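Local coordinates for protein hydrazine synthase alpha subunit (Candidatus Kuenenia stuttgartiensis, PDB 5C2V) that makes hydrazine by joining ammonia to hydroxylamine from the gamma subunit, as the heme-bearing alpha subunit of hydrazine synthase, at residues A79-T84 against D382-P387; Q466-V471 against D639-V644; W428-C433 against S586-P591. One frame throughout, in Å; residues are numbered along the deposited sequence.

Contact 1. Residues A79-T84 against D382-P387; sequences AFDPCT and DHQPAP. With CA (calcium ion), chain B.
The contact belongs to the six-bladed beta-propeller of the N-terminal domain, where Asp81 and Pro82 of one blade meet Gln384 and Ala386 of the neighbouring blade. Strand 381-387 completes the four-stranded blade that also holds strands 31-37, 58-63 and 69-71. This is the usual propeller ring closure, with a late strand joining early ones. Residues 79-84 and 382-387 run nearly parallel, 16° apart, their axes 7.2 Å from each other. The amide of Gln384 spans this gap. Its OE1 accepts a hydrogen bond from Asp81 N at 2.9 Å, with the donor tilted 31° from the carbonyl plane. Gln384 NE2 approaches Asp81 OD1, but the modelled distance is too short to be taken literally and this link is doubtful. Pro82 CD lies 3.4 Å from Gln384 OE1, and Pro82 CB faces Ala386 CB at 4.2 Å. Near the start of strand 381-387, Asp382 OD2 binds calcium at 2.4 Å, with Phe358, Asp376, Asp377 and Trp380 completing the site. Asp81 OD2 pairs with Arg126 and Ser127 N. Gln384 OE1 is thus gripped by two donors, Asp81 N and Thr35 OG1, and joins the two blades through a backbone N-H.

Contact 2. Residues Q466-V471 against D639-V644; sequences QGYQCV and DKQRTV
Gln641 meets Gln466 and Tyr468 through both ends of its amide. Its NE2 donates to Gln466 OE1 at 2.6 Å. The acceptor lies in the Gln641 amide plane, while the two amide planes stand 72° apart. Gln641 CG is anti to the backbone N (chi1 -165°) and the chain stays extended beyond it, which carries the amide across to Gln466. The other end takes a bond from the tyrosine: Tyr468 OH donates to Gln641 OE1 at 2.8 Å, coming from above the carbonyl plane, 41° out of it. This bond leaves Gln641 OE1 in the plane of the Tyr468 ring, 3.2 Å from CE1. One water adds a bridge, donating to Tyr468 OH at 2.7 Å and to Gln641 O at 3.1 Å. These bonds probably tie the middle domain to the C-terminal, cytochrome c-like part. Gln466 lies near the end of strand 461-467 in an antiparallel sheet, and Gln641 lies in the loop before helix 646-657. Van der Waals contact is slighter. Thr643 CB approaches the edge of the Tyr468 ring near its plane, 4.4 Å from CE2. The hydroxyl of Thr643 bonds instead to Arg503 O, and Arg642 forms a salt bridge with Glu759.

Contact 3. Residues W428-C433 against S586-P591; sequences WGTWIC and SHYDSP
This is a buried packing contact in which Trp428 and Thr430 of a beta strand meet Tyr588 and Ser590 of a loop, close to the pentacoordinated heme. No hydrogen bond crosses between the two segments. Thr430 lies over one face of the Tyr588 ring. Its CG2 makes a CH-pi contact 3.7 Å from the ring centroid and 18° off the normal. Its OG1 lies over the same face, offset toward the rim and 3.4 Å from Tyr588 CZ. With OG1 between the backbone N and the carbonyl carbon (chi1 56°), both branches of the threonine reach the ring. CG2 also meets Ser590 OG at 3.3 Å. Both hydroxyls have hydrogen-bond partners outside the two segments, Thr430 OG1 with Trp580 NE1 and Ser590 OG with Ser520 OG.

Strand 428-433 is the middle strand of a three-stranded mixed sheet. It lies between the antiparallel strand 517-522 and the parallel strand 553-556, which ends at Cys556, a covalent attachment point of the heme. Side chains alternate along it. Thr430 points to the loop, while Trp431 points away from it. Trp431 and Ile432 both touch the heme.

The indole of Trp428 meets Tyr588 CB at its edge. CZ3 comes within 3.8 Å of Tyr588 CB, near the indole plane, and within 3.8 Å of Tyr588 CD2. His587 CB comes obliquely to the same indole, 4.5 Å from CH2. Tyr588 OH bonds to Tyr551 O, which fixes the outer end of the ring. Trp85 of the gamma subunit also packs on Tyr588.

Contact 1 comes first along the chain and closes before the other two begin. It lies in the propeller, on the other side of the chain's centre, with its centre about 40 Å from that of contact 2 and about 43 Å from that of contact 3. Contacts 2 and 3 are closer, about 22 Å between centres and about 10 Å between nearest atoms. Their first segments start from successive strands, 428-433 and 461-467, in different sheets. Their segments alternate along the chain, so the two connections cross. Contact 1 thus joins blades within the N-terminal domain, contact 3 packs a loop near the heme of the middle domain, and contact 2 probably ties the middle domain to the cytochrome c-like part.

Contact 1. Residues A79-T84 against D382-P387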
loop_
_atom_site.group_PDB
_atom_site.type_symbol
_atom_site.label_atom_id
_atom_site.label_comp_id
_atom_site.label_asym_id
_atom_site.label_seq_id
_atom_site.Cartn_x
_atom_site.Cartn_y
_atom_site.Cartn_z
ATOM N N ALA D 79 8.177 -38.675 7.866
ATOM C CA ALA D 79 9.542 -38.310 7.503
ATOM C C ALA D 79 9.571 -37.354 6.315
ATOM O O ALA D 79 8.860 -37.554 5.330
ATOM C CB ALA D 79 10.351 -39.549 7.201
ATOM N N PHE D 80 10.409 -36.326 6.410
ATOM C CA PHE D 80 10.471 -35.288 5.385
ATOM C C PHE D 80 11.739 -34.440 5.501
ATOM O O PHE D 80 12.602 -34.710 6.338
ATOM C CB PHE D 80 9.230 -34.391 5.462
ATOM C CG PHE D 80 9.031 -33.736 6.803
ATOM C CD1 PHE D 80 8.465 -34.436 7.858
ATOM C CD2 PHE D 80 9.398 -32.417 7.003
ATOM C CE1 PHE D 80 8.280 -33.835 9.089
ATOM C CE2 PHE D 80 9.214 -31.810 8.233
ATOM C CZ PHE D 80 8.655 -32.519 9.276
ATOM N N ASP D 81 11.834 -33.421 4.649
ATOM C CA ASP D 81 12.976 -32.501 4.603
ATOM C C ASP D 81 14.327 -33.189 4.393
ATOM O O ASP D 81 15.171 -33.181 5.288
ATOM C CB ASP D 81 13.034 -31.663 5.884
ATOM C CG ASP D 81 12.005 -30.552 5.900
ATOM O OD1 ASP D 81 11.586 -30.114 4.808
ATOM O OD2 ASP D 81 11.618 -30.115 7.003
ATOM N N PRO D 82 14.539 -33.782 3.206
ATOM C CA PRO D 82 15.828 -34.416 2.905
ATOM C C PRO D 82 16.944 -33.404 2.646
ATOM O O PRO D 82 16.715 -32.412 1.956
ATOM C CB PRO D 82 15.537 -35.226 1.630
ATOM C CG PRO D 82 14.040 -35.182 1.445
ATOM C CD PRO D 82 13.598 -33.911 2.084
ATOM N N CYS D 83 18.132 -33.653 3.191
ATOM C CA CYS D 83 19.319 -32.884 2.823
ATOM C C CYS D 83 20.529 -33.805 2.704
ATOM O O CYS D 83 20.910 -34.457 3.673
ATOM C CB CYS D 83 19.591 -31.780 3.846
ATOM S SG CYS D 83 20.886 -30.614 3.359
ATOM N N THR D 84 21.149 -33.837 1.528
ATOM C CA THR D 84 22.255 -34.760 1.284
ATOM C C THR D 84 23.568 -34.255 1.875
ATOM O O THR D 84 23.790 -33.049 1.988
ATOM C CB THR D 84 22.460 -35.018 -0.226
ATOM O OG1 THR D 84 22.915 -33.821 -0.866
ATOM C CG2 THR D 84 21.163 -35.478 -0.875
ATOM N N ASP D 382 4.387 -35.282 -4.487
ATOM C CA ASP D 382 5.802 -35.565 -4.639
ATOM C C ASP D 382 6.566 -34.254 -4.643
ATOM O O ASP D 382 6.502 -33.493 -5.609
ATOM C CB ASP D 382 6.049 -36.358 -5.926
ATOM C CG ASP D 382 5.164 -37.594 -6.027
ATOM O OD1 ASP D 382 5.181 -38.413 -5.086
ATOM O OD2 ASP D 382 4.438 -37.741 -7.037
ATOM N N HIS D 383 7.291 -33.988 -3.560
ATOM C CA HIS D 383 7.962 -32.703 -3.419
ATOM C C HIS D 383 9.289 -32.826 -2.681
ATOM O O HIS D 383 9.701 -33.921 -2.305
ATOM C CB HIS D 383 7.049 -31.701 -2.703
ATOM C CG HIS D 383 6.845 -31.991 -1.250
ATOM N ND1 HIS D 383 6.238 -33.143 -0.795
ATOM C CD2 HIS D 383 7.152 -31.269 -0.146
ATOM C CE1 HIS D 383 6.190 -33.121 0.525
ATOM N NE2 HIS D 383 6.738 -31.995 0.943
ATOM N N GLN D 384 9.945 -31.686 -2.486
ATOM C CA GLN D 384 11.281 -31.620 -1.894
ATOM C C GLN D 384 12.302 -32.522 -2.593
ATOM O O GLN D 384 12.916 -33.371 -1.947
ATOM C CB GLN D 384 11.217 -31.977 -0.407
ATOM C CG GLN D 384 10.543 -30.930 0.459
ATOM C CD GLN D 384 10.468 -31.341 1.916
ATOM O OE1 GLN D 384 10.459 -32.529 2.238
ATOM N NE2 GLN D 384 10.416 -30.358 2.808
ATOM N N PRO D 385 12.488 -32.347 -3.915
ATOM C CA PRO D 385 13.496 -33.174 -4.586
ATOM C C PRO D 385 14.916 -32.805 -4.160
ATOM O O PRO D 385 15.271 -31.626 -4.146
ATOM C CB PRO D 385 13.267 -32.870 -6.068
ATOM C CG PRO D 385 12.728 -31.488 -6.079
ATOM C CD PRO D 385 11.899 -31.351 -4.829
ATOM N N ALA D 386 15.713 -33.810 -3.818
ATOM C CA ALA D 386 17.100 -33.594 -3.424
ATOM C C ALA D 386 18.011 -34.598 -4.121
ATOM O O ALA D 386 18.275 -35.673 -3.586
ATOM C CB ALA D 386 17.249 -33.694 -1.914
ATOM N N PRO D 387 18.491 -34.246 -5.324
ATOM C CA PRO D 387 19.319 -35.142 -6.139
ATOM C C PRO D 387 20.644 -35.474 -5.463
ATOM O O PRO D 387 21.176 -34.645 -4.723
ATOM C CB PRO D 387 19.547 -34.337 -7.421
ATOM C CG PRO D 387 19.437 -32.917 -6.988
ATOM C CD PRO D 387 18.371 -32.908 -5.930
HETATM CA CA CA B . 2.156 -36.926 -7.339
#

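Contact 2. Residues Q466-V471 against D639-V644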
loop_
_atom_site.group_PDB
_atom_site.type_symbol
_atom_site.label_atom_id
_atom_site.label_comp_id
_atom_site.label_asym_id
_atom_site.label_seq_id
_atom_site.Cartn_x
_atom_site.Cartn_y
_atom_site.Cartn_z
ATOM N N GLN D 466 12.862 -4.993 25.316
ATOM C CA GLN D 466 12.936 -6.437 25.107
ATOM C C GLN D 466 11.557 -7.058 24.911
ATOM O O GLN D 466 10.677 -6.919 25.760
ATOM C CB GLN D 466 13.639 -7.122 26.279
ATOM C CG GLN D 466 13.720 -8.636 26.143
ATOM C CD GLN D 466 14.349 -9.300 27.350
ATOM O OE1 GLN D 466 14.944 -8.636 28.199
ATOM N NE2 GLN D 466 14.220 -10.619 27.433
ATOM N N GLY D 467 11.376 -7.741 23.787
ATOM C CA GLY D 467 10.137 -8.443 23.512
ATOM C C GLY D 467 9.940 -9.673 24.376
ATOM O O GLY D 467 10.816 -10.535 24.456
ATOM N N TYR D 468 8.782 -9.758 25.022
ATOM C CA TYR D 468 8.432 -10.933 25.811
ATOM C C TYR D 468 7.599 -11.893 24.975
ATOM O O TYR D 468 6.603 -11.496 24.369
ATOM C CB TYR D 468 7.664 -10.542 27.074
ATOM C CG TYR D 468 8.407 -9.607 27.999
ATOM C CD1 TYR D 468 9.796 -9.577 28.026
ATOM C CD2 TYR D 468 7.717 -8.754 28.850
ATOM C CE1 TYR D 468 10.475 -8.722 28.874
ATOM C CE2 TYR D 468 8.386 -7.897 29.700
ATOM C CZ TYR D 468 9.764 -7.884 29.709
ATOM O OH TYR D 468 10.431 -7.029 30.556
ATOM N N GLN D 469 8.013 -13.154 24.942
ATOM C CA GLN D 469 7.264 -14.176 24.228
ATOM C C GLN D 469 5.904 -14.361 24.886
ATOM O O GLN D 469 5.775 -14.229 26.102
ATOM C CB GLN D 469 8.035 -15.497 24.207
ATOM C CG GLN D 469 7.412 -16.571 23.330
ATOM C CD GLN D 469 7.471 -16.234 21.851
ATOM O OE1 GLN D 469 8.446 -16.553 21.171
ATOM N NE2 GLN D 469 6.423 -15.596 21.345
ATOM N N CYS D 470 4.890 -14.667 24.084
ATOM C CA CYS D 470 3.549 -14.827 24.621
ATOM C C CYS D 470 3.306 -16.282 24.989
ATOM O O CYS D 470 3.189 -17.147 24.120
ATOM C CB CYS D 470 2.503 -14.350 23.609
ATOM S SG CYS D 470 0.792 -14.501 24.170
ATOM N N VAL D 471 3.224 -16.541 26.289
ATOM C CA VAL D 471 2.989 -17.887 26.790
ATOM C C VAL D 471 1.772 -17.903 27.710
ATOM O O VAL D 471 1.760 -17.285 28.777
ATOM C CB VAL D 471 4.236 -18.450 27.521
ATOM C CG1 VAL D 471 5.338 -18.758 26.518
ATOM C CG2 VAL D 471 4.748 -17.474 28.575
ATOM N N ASP D 639 14.551 -11.272 36.273
ATOM C CA ASP D 639 13.524 -11.200 37.303
ATOM C C ASP D 639 13.087 -9.756 37.533
ATOM O O ASP D 639 11.901 -9.467 37.686
ATOM C CB ASP D 639 14.050 -11.815 38.607
ATOM C CG ASP D 639 12.943 -12.196 39.574
ATOM O OD1 ASP D 639 11.912 -11.494 39.626
ATOM O OD2 ASP D 639 13.111 -13.204 40.291
ATOM N N LYS D 640 14.062 -8.853 37.547
ATOM C CA LYS D 640 13.834 -7.470 37.947
ATOM C C LYS D 640 13.631 -6.487 36.788
ATOM O O LYS D 640 13.496 -5.285 37.017
ATOM C CB LYS D 640 14.999 -7.010 38.825
ATOM C CG LYS D 640 15.387 -8.051 39.863
ATOM C CD LYS D 640 16.592 -7.634 40.681
ATOM C CE LYS D 640 16.222 -6.590 41.713
ATOM N NZ LYS D 640 17.360 -6.315 42.632
ATOM N N GLN D 641 13.619 -6.986 35.554
ATOM C CA GLN D 641 13.460 -6.117 34.385
ATOM C C GLN D 641 12.109 -5.400 34.401
ATOM O O GLN D 641 11.060 -6.029 34.544
ATOM C CB GLN D 641 13.614 -6.918 33.090
ATOM C CG GLN D 641 13.818 -6.051 31.854
ATOM C CD GLN D 641 13.953 -6.865 30.581
ATOM O OE1 GLN D 641 13.136 -7.742 30.302
ATOM N NE2 GLN D 641 14.991 -6.579 29.803
ATOM N N ARG D 642 12.146 -4.079 34.242
ATOM C CA ARG D 642 10.961 -3.243 34.414
ATOM C C ARG D 642 10.133 -3.083 33.140
ATOM O O ARG D 642 10.675 -2.950 32.041
ATOM C CB ARG D 642 11.371 -1.860 34.932
ATOM C CG ARG D 642 10.206 -0.958 35.308
ATOM C CD ARG D 642 10.689 0.385 35.835
ATOM N NE ARG D 642 11.364 1.173 34.807
ATOM C CZ ARG D 642 10.770 2.108 34.072
ATOM N NH1 ARG D 642 9.483 2.377 34.250
ATOM N NH2 ARG D 642 11.462 2.777 33.160
ATOM N N THR D 643 8.814 -3.099 33.307
ATOM C CA THR D 643 7.881 -2.819 32.221
ATOM C C THR D 643 6.757 -1.925 32.733
ATOM O O THR D 643 6.619 -1.722 33.940
ATOM C CB THR D 643 7.277 -4.104 31.630
ATOM O OG1 THR D 643 6.621 -3.802 30.391
ATOM C CG2 THR D 643 6.272 -4.714 32.595
ATOM N N VAL D 644 5.962 -1.384 31.816
ATOM C CA VAL D 644 4.809 -0.581 32.200
ATOM C C VAL D 644 3.513 -1.344 31.945
ATOM O O VAL D 644 3.182 -1.660 30.802
ATOM C CB VAL D 644 4.767 0.758 31.443
ATOM C CG1 VAL D 644 3.580 1.587 31.905
ATOM C CG2 VAL D 644 6.063 1.524 31.651
HETATM O O HOH W 1 8.729 -6.904 32.687
#

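Contact 3. Residues W428-C433 against S586-P591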
loop_
_atom_site.group_PDB
_atom_site.type_symbol
_atom_site.label_atom_id
_atom_site.label_comp_id
_atom_site.label_asym_id
_atom_site.label_seq_id
_atom_site.Cartn_x
_atom_site.Cartn_y
_atom_site.Cartn_z
ATOM N N TRP D 428 25.980 -11.101 28.325
ATOM C CA TRP D 428 25.791 -9.759 27.786
ATOM C C TRP D 428 26.687 -9.452 26.588
ATOM O O TRP D 428 27.650 -10.169 26.310
ATOM C CB TRP D 428 26.006 -8.716 28.891
ATOM C CG TRP D 428 27.348 -8.767 29.553
ATOM C CD1 TRP D 428 27.752 -9.640 30.521
ATOM C CD2 TRP D 428 28.454 -7.887 29.318
ATOM N NE1 TRP D 428 29.046 -9.366 30.892
ATOM C CE2 TRP D 428 29.499 -8.295 30.169
ATOM C CE3 TRP D 428 28.662 -6.799 28.466
ATOM C CZ2 TRP D 428 30.735 -7.653 30.193
ATOM C CZ3 TRP D 428 29.890 -6.162 28.491
ATOM C CH2 TRP D 428 30.910 -6.591 29.348
ATOM N N GLY D 429 26.358 -8.371 25.887
ATOM C CA GLY D 429 27.053 -7.976 24.673
ATOM C C GLY D 429 26.881 -6.487 24.433
ATOM O O GLY D 429 26.366 -5.783 25.294
ATOM N N THR D 430 27.319 -5.997 23.276
ATOM C CA THR D 430 27.265 -4.560 23.008
ATOM C C THR D 430 26.710 -4.190 21.631
ATOM O O THR D 430 26.666 -5.011 20.712
ATOM C CB THR D 430 28.665 -3.918 23.135
ATOM O OG1 THR D 430 29.584 -4.592 22.266
ATOM C CG2 THR D 430 29.173 -4.003 24.567
ATOM N N TRP D 431 26.284 -2.939 21.487
ATOM C CA TRP D 431 25.969 -2.431 20.156
ATOM C C TRP D 431 26.208 -0.929 20.059
ATOM O O TRP D 431 26.116 -0.202 21.053
ATOM C CB TRP D 431 24.527 -2.776 19.756
ATOM C CG TRP D 431 23.454 -2.073 20.529
ATOM C CD1 TRP D 431 22.780 -2.548 21.615
ATOM C CD2 TRP D 431 22.907 -0.776 20.255
ATOM N NE1 TRP D 431 21.857 -1.625 22.041
ATOM C CE2 TRP D 431 21.917 -0.526 21.224
ATOM C CE3 TRP D 431 23.166 0.201 19.288
ATOM C CZ2 TRP D 431 21.184 0.658 21.255
ATOM C CZ3 TRP D 431 22.437 1.377 19.320
ATOM C CH2 TRP D 431 21.459 1.595 20.296
ATOM N N ILE D 432 26.533 -0.481 18.850
ATOM C CA ILE D 432 26.881 0.909 18.603
ATOM C C ILE D 432 26.364 1.410 17.250
ATOM O O ILE D 432 26.496 0.740 16.216
ATOM C CB ILE D 432 28.415 1.111 18.678
ATOM C CG1 ILE D 432 28.809 2.519 18.230
ATOM C CG2 ILE D 432 29.138 0.061 17.851
ATOM C CD1 ILE D 432 30.292 2.799 18.334
ATOM N N CYS D 433 25.766 2.596 17.280
ATOM C CA CYS D 433 25.341 3.295 16.077
ATOM C C CYS D 433 26.148 4.580 15.935
ATOM O O CYS D 433 26.246 5.368 16.878
ATOM C CB CYS D 433 23.844 3.604 16.124
ATOM S SG CYS D 433 23.198 4.388 14.628
ATOM N N SER D 586 39.583 -5.253 30.563
ATOM C CA SER D 586 38.138 -5.386 30.393
ATOM C C SER D 586 37.736 -6.003 29.053
ATOM O O SER D 586 38.467 -5.906 28.067
ATOM C CB SER D 586 37.462 -4.021 30.542
ATOM O OG SER D 586 37.703 -3.467 31.823
ATOM N N HIS D 587 36.572 -6.650 29.033
ATOM C CA HIS D 587 35.961 -7.102 27.787
ATOM C C HIS D 587 35.357 -5.916 27.044
ATOM O O HIS D 587 35.604 -5.718 25.855
ATOM C CB HIS D 587 34.883 -8.156 28.054
ATOM C CG HIS D 587 35.420 -9.484 28.489
ATOM N ND1 HIS D 587 34.865 -10.209 29.520
ATOM C CD2 HIS D 587 36.452 -10.225 28.022
ATOM C CE1 HIS D 587 35.536 -11.336 29.676
ATOM N NE2 HIS D 587 36.505 -11.370 28.778
ATOM N N TYR D 588 34.554 -5.136 27.764
ATOM C CA TYR D 588 33.959 -3.914 27.230
ATOM C C TYR D 588 33.881 -2.834 28.301
ATOM O O TYR D 588 33.498 -3.102 29.440
ATOM C CB TYR D 588 32.560 -4.180 26.673
ATOM C CG TYR D 588 32.536 -4.942 25.371
ATOM C CD1 TYR D 588 33.027 -4.375 24.201
ATOM C CD2 TYR D 588 32.003 -6.221 25.306
ATOM C CE1 TYR D 588 33.000 -5.068 23.006
ATOM C CE2 TYR D 588 31.971 -6.919 24.119
ATOM C CZ TYR D 588 32.470 -6.340 22.971
ATOM O OH TYR D 588 32.439 -7.038 21.785
ATOM N N ASP D 589 34.256 -1.615 27.932
ATOM C CA ASP D 589 34.165 -0.477 28.839
ATOM C C ASP D 589 32.916 0.375 28.610
ATOM O O ASP D 589 32.753 1.420 29.237
ATOM C CB ASP D 589 35.416 0.390 28.722
ATOM C CG ASP D 589 36.673 -0.356 29.112
ATOM O OD1 ASP D 589 36.856 -0.616 30.319
ATOM O OD2 ASP D 589 37.476 -0.679 28.213
ATOM N N SER D 590 32.051 -0.053 27.695
ATOM C CA SER D 590 30.823 0.687 27.409
ATOM C C SER D 590 29.806 0.541 28.541
ATOM O O SER D 590 29.691 -0.528 29.142
ATOM C CB SER D 590 30.209 0.219 26.088
ATOM O OG SER D 590 29.950 -1.173 26.108
ATOM N N PRO D 591 29.068 1.623 28.838
ATOM C CA PRO D 591 28.066 1.627 29.914
ATOM C C PRO D 591 26.877 0.713 29.630
ATOM O O PRO D 591 26.469 0.563 28.477
ATOM C CB PRO D 591 27.612 3.091 29.969
ATOM C CG PRO D 591 28.695 3.865 29.294
ATOM C CD PRO D 591 29.223 2.956 28.232
#